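Long-range contacts in histone acetyltransferase HPA2 and related acetyltransferases (Corynebacterium glutamicum ATCC 13032, PDB 2QEC), which is probably a GNAT-type acyltransferase that moves an acyl group, most likely acetyl from acetyl-coenzyme A, to an acceptor substrate: residues Y57-I63 and V76-R81; G155-I159 and P198-P202. The protein carries 1 engineered substitution. All coordinates share one frame; numbering follows the deposited sequence. Where two conformers were deposited one is given.

Contact 1: Y57-I63 and V76-R81. With EDO (1,2-ethanediol), chain H.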
ATOM      1  N   TYR A  57      -5.796  22.564  -5.697  1.00 51.13           N
ATOM      2  CA  TYR A  57      -7.048  21.807  -5.694  1.00 51.65           C
ATOM      3  C   TYR A  57      -8.047  22.315  -6.719  1.00 52.51           C
ATOM      4  O   TYR A  57      -8.766  21.509  -7.334  1.00 54.15           O
ATOM      5  CB  TYR A  57      -7.618  21.712  -4.270  1.00 50.31           C
ATOM      6  CG  TYR A  57      -6.764  20.792  -3.476  1.00 49.79           C
ATOM      7  CD1 TYR A  57      -6.842  19.434  -3.675  1.00 40.54           C
ATOM      8  CD2 TYR A  57      -5.812  21.265  -2.585  1.00 44.60           C
ATOM      9  CE1 TYR A  57      -6.025  18.556  -2.995  1.00 48.58           C
ATOM     10  CE2 TYR A  57      -4.993  20.400  -1.904  1.00 44.71           C
ATOM     11  CZ  TYR A  57      -5.108  19.040  -2.114  1.00 53.71           C
ATOM     12  OH  TYR A  57      -4.301  18.166  -1.450  1.00 48.09           O
ATOM     13  N   ALA A  58      -8.072  23.629  -6.929  1.00 51.45           N
ATOM     14  CA  ALA A  58      -8.980  24.238  -7.886  1.00 53.68           C
ATOM     15  C   ALA A  58      -8.557  23.844  -9.277  1.00 58.43           C
ATOM     16  O   ALA A  58      -9.371  23.550 -10.139  1.00 61.88           O
ATOM     17  CB  ALA A  58      -8.963  25.758  -7.753  1.00 52.56           C
ATOM     18  N   VAL A  59      -7.246  23.814  -9.441  1.00 60.50           N
ATOM     19  CA  VAL A  59      -6.582  23.589 -10.702  1.00 63.22           C
ATOM     20  C   VAL A  59      -6.675  22.123 -11.091  1.00 61.29           C
ATOM     21  O   VAL A  59      -7.388  21.764 -12.013  1.00 66.10           O
ATOM     22  CB  VAL A  59      -5.098  24.008 -10.566  1.00 63.29           C
ATOM     23  CG1 VAL A  59      -4.289  23.650 -11.830  1.00 68.71           C
ATOM     24  CG2 VAL A  59      -5.010  25.510 -10.225  1.00 64.67           C
ATOM     25  N   ALA A  60      -5.990  21.275 -10.345  1.00 58.52           N
ATOM     26  CA  ALA A  60      -5.788  19.902 -10.751  1.00 55.32           C
ATOM     27  C   ALA A  60      -6.520  18.886  -9.895  1.00 53.31           C
ATOM     28  O   ALA A  60      -6.335  17.697 -10.088  1.00 56.15           O
ATOM     29  CB  ALA A  60      -4.299  19.601 -10.741  1.00 54.81           C
ATOM     30  N   GLY A  61      -7.341  19.321  -8.945  1.00 50.41           N
ATOM     31  CA  GLY A  61      -7.933  18.377  -8.022  1.00 46.99           C
ATOM     32  C   GLY A  61      -9.444  18.430  -8.040  1.00 44.38           C
ATOM     33  O   GLY A  61     -10.059  18.761  -9.052  1.00 41.62           O
ATOM     34  N   ASN A  62     -10.034  18.041  -6.921  1.00 41.98           N
ATOM     35  CA  ASN A  62     -11.480  18.217  -6.660  1.00 41.27           C
ATOM     36  C   ASN A  62     -11.721  18.836  -5.295  1.00 42.50           C
ATOM     37  O   ASN A  62     -11.204  18.378  -4.281  1.00 41.66           O
ATOM     38  CB  ASN A  62     -12.233  16.871  -6.728  1.00 44.64           C
ATOM     39  CG  ASN A  62     -12.394  16.336  -8.164  1.00 46.60           C
ATOM     40  OD1 ASN A  62     -11.527  15.663  -8.657  1.00 47.05           O
ATOM     41  ND2 ASN A  62     -13.531  16.674  -8.826  1.00 44.64           N
ATOM     42  N   ILE A  63     -12.619  19.824  -5.269  1.00 39.98           N
ATOM     43  CA  ILE A  63     -13.104  20.443  -4.063  1.00 40.31           C
ATOM     44  C   ILE A  63     -14.600  20.200  -3.999  1.00 38.92           C
ATOM     45  O   ILE A  63     -15.340  20.605  -4.902  1.00 38.02           O
ATOM     46  CB  ILE A  63     -12.823  21.962  -4.075  1.00 40.14           C
ATOM     47  CG1 ILE A  63     -11.333  22.226  -4.326  1.00 42.16           C
ATOM     48  CG2 ILE A  63     -13.304  22.626  -2.769  1.00 44.82           C
ATOM     49  CD1 ILE A  63     -11.040  23.732  -4.629  1.00 46.48           C
ATOM     50  N   VAL A  76     -16.324  20.662   3.753  1.00 40.74           N
ATOM     51  CA  VAL A  76     -15.509  20.681   2.559  0.50 41.10           C
ATOM     52  C   VAL A  76     -14.554  19.487   2.579  1.00 40.54           C
ATOM     53  O   VAL A  76     -14.074  19.059   3.644  1.00 42.12           O
ATOM     54  CB  VAL A  76     -14.769  22.055   2.370  0.50 42.18           C
ATOM     55  CG1 VAL A  76     -13.747  22.345   3.480  0.50 38.65           C
ATOM     56  CG2 VAL A  76     -14.121  22.159   0.993  0.50 43.41           C
ATOM     57  N   ALA A  77     -14.321  18.919   1.388  1.00 41.18           N
ATOM     58  CA  ALA A  77     -13.295  17.899   1.172  1.00 39.48           C
ATOM     59  C   ALA A  77     -12.379  18.264  -0.023  1.00 42.14           C
ATOM     60  O   ALA A  77     -12.842  18.720  -1.096  1.00 43.38           O
ATOM     61  CB  ALA A  77     -13.927  16.540   0.998  1.00 41.38           C
ATOM     62  N   LEU A  78     -11.072  18.012   0.152  1.00 41.79           N
ATOM     63  CA  LEU A  78     -10.048  18.297  -0.868  1.00 37.34           C
ATOM     64  C   LEU A  78      -9.427  16.983  -1.270  1.00 38.32           C
ATOM     65  O   LEU A  78      -8.966  16.261  -0.414  1.00 35.45           O
ATOM     66  CB  LEU A  78      -8.977  19.229  -0.322  1.00 38.55           C
ATOM     67  CG  LEU A  78      -9.530  20.597   0.213  1.00 39.69           C
ATOM     68  CD1 LEU A  78      -8.382  21.420   0.775  1.00 46.28           C
ATOM     69  CD2 LEU A  78     -10.130  21.422  -0.858  1.00 47.00           C
ATOM     70  N   TRP A  79      -9.500  16.706  -2.567  1.00 39.50           N
ATOM     71  CA  TRP A  79      -9.033  15.475  -3.185  1.00 40.05           C
ATOM     72  C   TRP A  79      -8.023  15.770  -4.308  1.00 39.62           C
ATOM     73  O   TRP A  79      -8.199  16.725  -5.104  1.00 39.40           O
ATOM     74  CB  TRP A  79     -10.235  14.781  -3.794  1.00 40.87           C
ATOM     75  CG  TRP A  79     -11.325  14.305  -2.860  1.00 35.76           C
ATOM     76  CD1 TRP A  79     -12.370  15.042  -2.354  1.00 38.44           C
ATOM     77  CD2 TRP A  79     -11.532  12.967  -2.424  1.00 37.30           C
ATOM     78  NE1 TRP A  79     -13.184  14.243  -1.613  1.00 39.14           N
ATOM     79  CE2 TRP A  79     -12.700  12.958  -1.651  1.00 38.20           C
ATOM     80  CE3 TRP A  79     -10.846  11.768  -2.631  1.00 39.43           C
ATOM     81  CZ2 TRP A  79     -13.168  11.809  -1.036  1.00 40.52           C
ATOM     82  CZ3 TRP A  79     -11.322  10.615  -2.045  1.00 41.51           C
ATOM     83  CH2 TRP A  79     -12.490  10.646  -1.264  1.00 38.68           C
ATOM     84  N   ASP A  80      -6.974  14.953  -4.388  1.00 41.18           N
ATOM     85  CA  ASP A  80      -6.088  14.895  -5.530  1.00 43.12           C
ATOM     86  C   ASP A  80      -6.461  13.669  -6.345  1.00 45.66           C
ATOM     87  O   ASP A  80      -6.763  12.600  -5.811  1.00 41.46           O
ATOM     88  CB  ASP A  80      -4.608  14.748  -5.124  1.00 44.83           C
ATOM     89  CG  ASP A  80      -4.073  15.977  -4.432  1.00 53.65           C
ATOM     90  OD1 ASP A  80      -3.850  16.992  -5.110  1.00 64.74           O
ATOM     91  OD2 ASP A  80      -3.873  15.938  -3.202  1.00 69.18           O
ATOM     92  N   ARG A  81      -6.409  13.848  -7.661  1.00 45.67           N
ATOM     93  CA  ARG A  81      -6.798  12.838  -8.619  1.00 45.25           C
ATOM     94  C   ARG A  81      -5.611  11.955  -8.924  1.00 41.51           C
ATOM     95  O   ARG A  81      -4.460  12.349  -8.684  1.00 43.79           O
ATOM     96  CB  ARG A  81      -7.324  13.532  -9.906  1.00 45.02           C
ATOM     97  CG  ARG A  81      -8.466  14.497  -9.616  1.00 46.64           C
ATOM     98  CD  ARG A  81      -8.818  15.400 -10.825  1.00 52.88           C
ATOM     99  NE  ARG A  81      -9.280  14.567 -11.927  1.00 57.98           N
ATOM    100  CZ  ARG A  81     -10.544  14.196 -12.143  1.00 61.81           C
ATOM    101  NH1 ARG A  81     -11.543  14.601 -11.353  1.00 53.06           N
ATOM    102  NH2 ARG A  81     -10.808  13.406 -13.182  1.00 60.81           N
TER
HETATM  103  C1  EDO H 210     -15.033  18.949  -7.098  1.00 29.22           C
HETATM  104  O1  EDO H 210     -15.645  17.725  -7.371  1.00 39.19           O
HETATM  105  C2  EDO H 210     -14.350  19.629  -8.262  1.00 46.43           C
HETATM  106  O2  EDO H 210     -13.680  20.786  -7.767  1.00 32.57           O
HETATM  107  O   HOH W   1      -5.054  16.184  -8.682  1.00 50.76           O
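Asn62 and Trp79 form the hydrogen-bonded pair of an antiparallel hairpin, each backbone N-H donating to the other's carbonyl: Asn62 N to Trp79 O at 2.9 Å and Trp79 N to Asn62 O, both nearly straight. The Asn62 side chain adds a bond beyond the strand end. Arg81 bends at chi3 (63°), which folds its guanidinium back so that NH1 meets Asn62 OD1 at 2.9 Å on a lone pair, in the carbonyl plane; the amide's ND2 instead donates to O1 of an ethanediol. Tyr57, on the last turn of the preceding helix, donates a hydrogen bond from OH to Asp80 OD2 (2.9 Å), approaching on the syn side but 29° out of the carboxylate plane. A water accepts from Arg81 N; its approach to Ala60 O is too short in the model to be trusted.

Apolar contacts lie on the face carrying Ile63 and Leu78. Leu78 CB sits over the centre of the Tyr57 ring, 4.0 Å from its centroid, a CH-pi contact, while Trp79 O lies at the ring's edge. Leu78 CD2 packs beside Ile63 CG1 at 3.8 Å.

The pairing joins neighbouring strands 61-67 and 73-80 of the mixed GNAT sheet. Ile17 of helix 14-25 packs against Ile63 and Val76; on the other face Arg153 of helix 142-154 makes a cation-pi contact with Trp79, and strand 126-133 continues the sheet beyond 73-80.

Contact 2: G155-I159 and P198-P202. With EDO (1,2-ethanediol), chain F; EDO (1,2-ethanediol), chain J; EDO (1,2-ethanediol), chain E.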
ATOM      1  N   GLY A 155     -14.920   5.425  -7.849  1.00 45.02           N
ATOM      2  CA  GLY A 155     -15.370   4.165  -8.478  1.00 47.56           C
ATOM      3  C   GLY A 155     -14.438   3.006  -8.288  1.00 46.59           C
ATOM      4  O   GLY A 155     -14.180   2.612  -7.170  1.00 48.20           O
ATOM      5  N   ASP A 156     -13.926   2.483  -9.402  1.00 44.32           N
ATOM      6  CA  ASP A 156     -12.968   1.360  -9.450  1.00 45.37           C
ATOM      7  C   ASP A 156     -11.551   1.676  -9.056  1.00 42.96           C
ATOM      8  O   ASP A 156     -10.714   0.749  -9.003  1.00 45.31           O
ATOM      9  CB  ASP A 156     -12.882   0.803 -10.889  1.00 43.52           C
ATOM     10  CG  ASP A 156     -13.975  -0.134 -11.192  1.00 56.08           C
ATOM     11  OD1 ASP A 156     -14.814  -0.315 -10.264  1.00 50.98           O
ATOM     12  OD2 ASP A 156     -14.002  -0.683 -12.335  1.00 57.19           O
ATOM     13  N   GLU A 157     -11.251   2.955  -8.865  1.00 41.26           N
ATOM     14  CA  GLU A 157      -9.911   3.368  -8.596  1.00 42.77           C
ATOM     15  C   GLU A 157      -9.639   3.340  -7.079  1.00 42.75           C
ATOM     16  O   GLU A 157     -10.560   3.370  -6.247  1.00 41.56           O
ATOM     17  CB  GLU A 157      -9.666   4.750  -9.232  1.00 42.19           C
ATOM     18  CG  GLU A 157      -9.840   4.721 -10.779  1.00 46.48           C
ATOM     19  CD  GLU A 157      -9.937   6.082 -11.456  1.00 49.23           C
ATOM     20  OE1 GLU A 157     -10.351   7.095 -10.839  1.00 49.07           O
ATOM     21  OE2 GLU A 157      -9.656   6.132 -12.678  1.00 59.01           O
ATOM     22  N   ALA A 158      -8.363   3.359  -6.753  1.00 40.17           N
ATOM     23  CA  ALA A 158      -7.838   3.345  -5.389  1.00 37.84           C
ATOM     24  C   ALA A 158      -7.886   4.729  -4.719  1.00 40.75           C
ATOM     25  O   ALA A 158      -7.851   5.758  -5.375  1.00 40.50           O
ATOM     26  CB  ALA A 158      -6.425   2.835  -5.417  1.00 40.72           C
ATOM     27  N   ILE A 159      -7.943   4.714  -3.395  1.00 40.91           N
ATOM     28  CA  ILE A 159      -7.893   5.911  -2.586  1.00 39.10           C
ATOM     29  C   ILE A 159      -6.880   5.700  -1.431  1.00 41.24           C
ATOM     30  O   ILE A 159      -6.916   4.684  -0.757  1.00 39.27           O
ATOM     31  CB  ILE A 159      -9.255   6.220  -1.984  1.00 37.83           C
ATOM     32  CG1 ILE A 159     -10.352   6.150  -3.056  1.00 40.17           C
ATOM     33  CG2 ILE A 159      -9.221   7.624  -1.325  1.00 39.58           C
ATOM     34  CD1 ILE A 159     -11.790   6.494  -2.528  1.00 39.37           C
ATOM     35  N   PRO A 198      -8.706  -0.282  -1.916  1.00 42.47           N
ATOM     36  CA  PRO A 198      -8.077  -0.844  -3.088  1.00 41.67           C
ATOM     37  C   PRO A 198      -8.844  -0.624  -4.378  1.00 42.01           C
ATOM     38  O   PRO A 198     -10.056  -0.376  -4.337  1.00 38.95           O
ATOM     39  CB  PRO A 198      -7.956  -2.334  -2.777  1.00 42.95           C
ATOM     40  CG  PRO A 198      -8.898  -2.603  -1.671  1.00 42.01           C
ATOM     41  CD  PRO A 198      -9.258  -1.296  -0.998  1.00 39.20           C
ATOM     42  N   PRO A 199      -8.142  -0.728  -5.506  1.00 42.89           N
ATOM     43  CA  PRO A 199      -8.819  -0.679  -6.782  1.00 43.50           C
ATOM     44  C   PRO A 199      -9.556  -1.989  -6.988  1.00 44.42           C
ATOM     45  O   PRO A 199      -9.330  -2.944  -6.254  1.00 42.66           O
ATOM     46  CB  PRO A 199      -7.678  -0.473  -7.766  1.00 42.74           C
ATOM     47  CG  PRO A 199      -6.526  -1.182  -7.144  1.00 45.35           C
ATOM     48  CD  PRO A 199      -6.692  -0.900  -5.663  1.00 40.07           C
ATOM     49  N   ALA A 200     -10.473  -2.015  -7.949  1.00 43.96           N
ATOM     50  CA  ALA A 200     -11.154  -3.226  -8.297  1.00 39.77           C
ATOM     51  C   ALA A 200     -10.161  -4.270  -8.760  1.00 42.41           C
ATOM     52  O   ALA A 200      -9.167  -3.950  -9.394  1.00 43.42           O
ATOM     53  CB  ALA A 200     -12.171  -2.938  -9.397  1.00 41.17           C
HETATM   54  N   MSE A 201     -10.421  -5.520  -8.391  1.00 43.36           N
HETATM   55  CA  MSE A 201      -9.642  -6.650  -8.855  1.00 40.65           C
HETATM   56  C   MSE A 201      -9.840  -6.783 -10.354  1.00 43.83           C
HETATM   57  O   MSE A 201     -10.860  -6.340 -10.865  1.00 47.02           O
HETATM   58  CB  MSE A 201     -10.091  -7.912  -8.122  1.00 43.18           C
HETATM   59  CG  MSE A 201      -9.504  -8.037  -6.685  1.00 39.28           C
HETATM   60 SE   MSE A 201      -7.772  -8.634  -6.776  0.75 45.57          SE
HETATM   61  CE  MSE A 201      -7.991 -10.421  -7.436  1.00 47.18           C
ATOM     62  N   PRO A 202      -8.858  -7.367 -11.075  1.00 49.23           N
ATOM     63  CA  PRO A 202      -9.039  -7.561 -12.498  1.00 53.19           C
ATOM     64  C   PRO A 202     -10.138  -8.583 -12.783  1.00 60.29           C
ATOM     65  O   PRO A 202     -10.173  -9.634 -12.144  1.00 62.80           O
ATOM     66  CB  PRO A 202      -7.676  -8.066 -12.961  1.00 53.60           C
ATOM     67  CG  PRO A 202      -7.031  -8.643 -11.743  1.00 53.73           C
ATOM     68  CD  PRO A 202      -7.540  -7.815 -10.612  1.00 48.26           C
TER
HETATM   69  C1  EDO F 208     -12.771   3.822  -4.841  1.00 57.21           C
HETATM   70  O1  EDO F 208     -12.389   2.891  -3.835  1.00 65.07           O
HETATM   71  C2  EDO F 208     -14.230   4.271  -4.782  1.00 54.64           C
HETATM   72  O2  EDO F 208     -15.171   3.229  -4.555  1.00 62.08           O
HETATM   73  C1  EDO J 212     -13.182   5.215 -12.087  1.00 52.54           C
HETATM   74  O1  EDO J 212     -13.762   6.486 -11.785  1.00 60.86           O
HETATM   75  C2  EDO J 212     -14.183   4.262 -12.685  1.00 56.11           C
HETATM   76  O2  EDO J 212     -14.834   3.447 -11.694  1.00 51.33           O
HETATM   77  C1  EDO E 207      -5.827  -4.202  -9.969  1.00 56.60           C
HETATM   78  O1  EDO E 207      -6.928  -4.862  -9.344  1.00 57.69           O
HETATM   79  C2  EDO E 207      -6.403  -3.044 -10.743  1.00 55.72           C
HETATM   80  O2  EDO E 207      -5.334  -2.182 -11.093  1.00 61.89           O
HETATM   81  O   HOH W   2     -12.258   0.609  -5.672  1.00 42.89           O
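Ala200 N donates to Asp156 O at 3.0 Å, the one direct hydrogen bond between these two irregular segments. It is fairly straight (162°), although the donor stands 28° out of the carbonyl plane. The same carbonyl oxygen, Asp156 O, lies 3.3 Å from Pro199 CA, so the proline and the following amide close around it together.

The closer-packed part is small and lies toward the protein interior. Ala158 CB rests against the Pro199 ring, 3.8 Å from CD, and Ala158 is itself buried, with Trp196 of strand 192-197 and His125 beside it. Its backbone bonds to Trp126, while the Glu157 carboxylate, through OE1, accepts a hydrogen bond from Trp126 NE1.

Toward the surface the fit is looser. Ala200 CB lies 3.8 Å from Asp156 CG, a van der Waals contact between two exposed residues. Small molecules meet several backbone polar groups here: Asp156 N points at O2 of one ethanediol with an almost linear bond (174°), and a water lies 2.8 Å from Pro198 O, probably donating to it, with Gly155 O also near. Gly155 follows helix 142-154 and leaves helical geometry with positive phi, starting the turn into this loop. The second subunit approaches the proline-rich segment, Pro198 packing on its Val178 and Pro199 on its Leu180.

With one amide bond, a methyl-to-proline touch and a water between them, 155-159 and 198-202 are joined chiefly through backbone groups and small apolar surfaces. No salt bridge ties them, and Pro198 and Pro199, lacking N-H groups, leave Ala200 as the first residue of its segment able to donate.

Contact 1 closes before contact 2 opens along the chain, and their centres lie about 19 Å apart, yet they meet directly where Trp79 CZ3 packs on Ile159 CG2 at 3.7 Å. Both adjoin one mixed sheet. Contact 1 pairs strands 61-67 and 73-80 in its N-terminal half, whereas contact 2 lies at the ends of the neighbouring strands 159-163 and 192-197, joining the lead-in to the first with the exit from the second. Strand 126-133 stands between the two pairs, and helix 142-154 touches both contacts, Leu146 and Arg153 at contact 1 and Ile151 and Ala154 at Ile159. Thus contact 1 is partly buried within the sheet, while contact 2 lies at the surface and borders the second subunit.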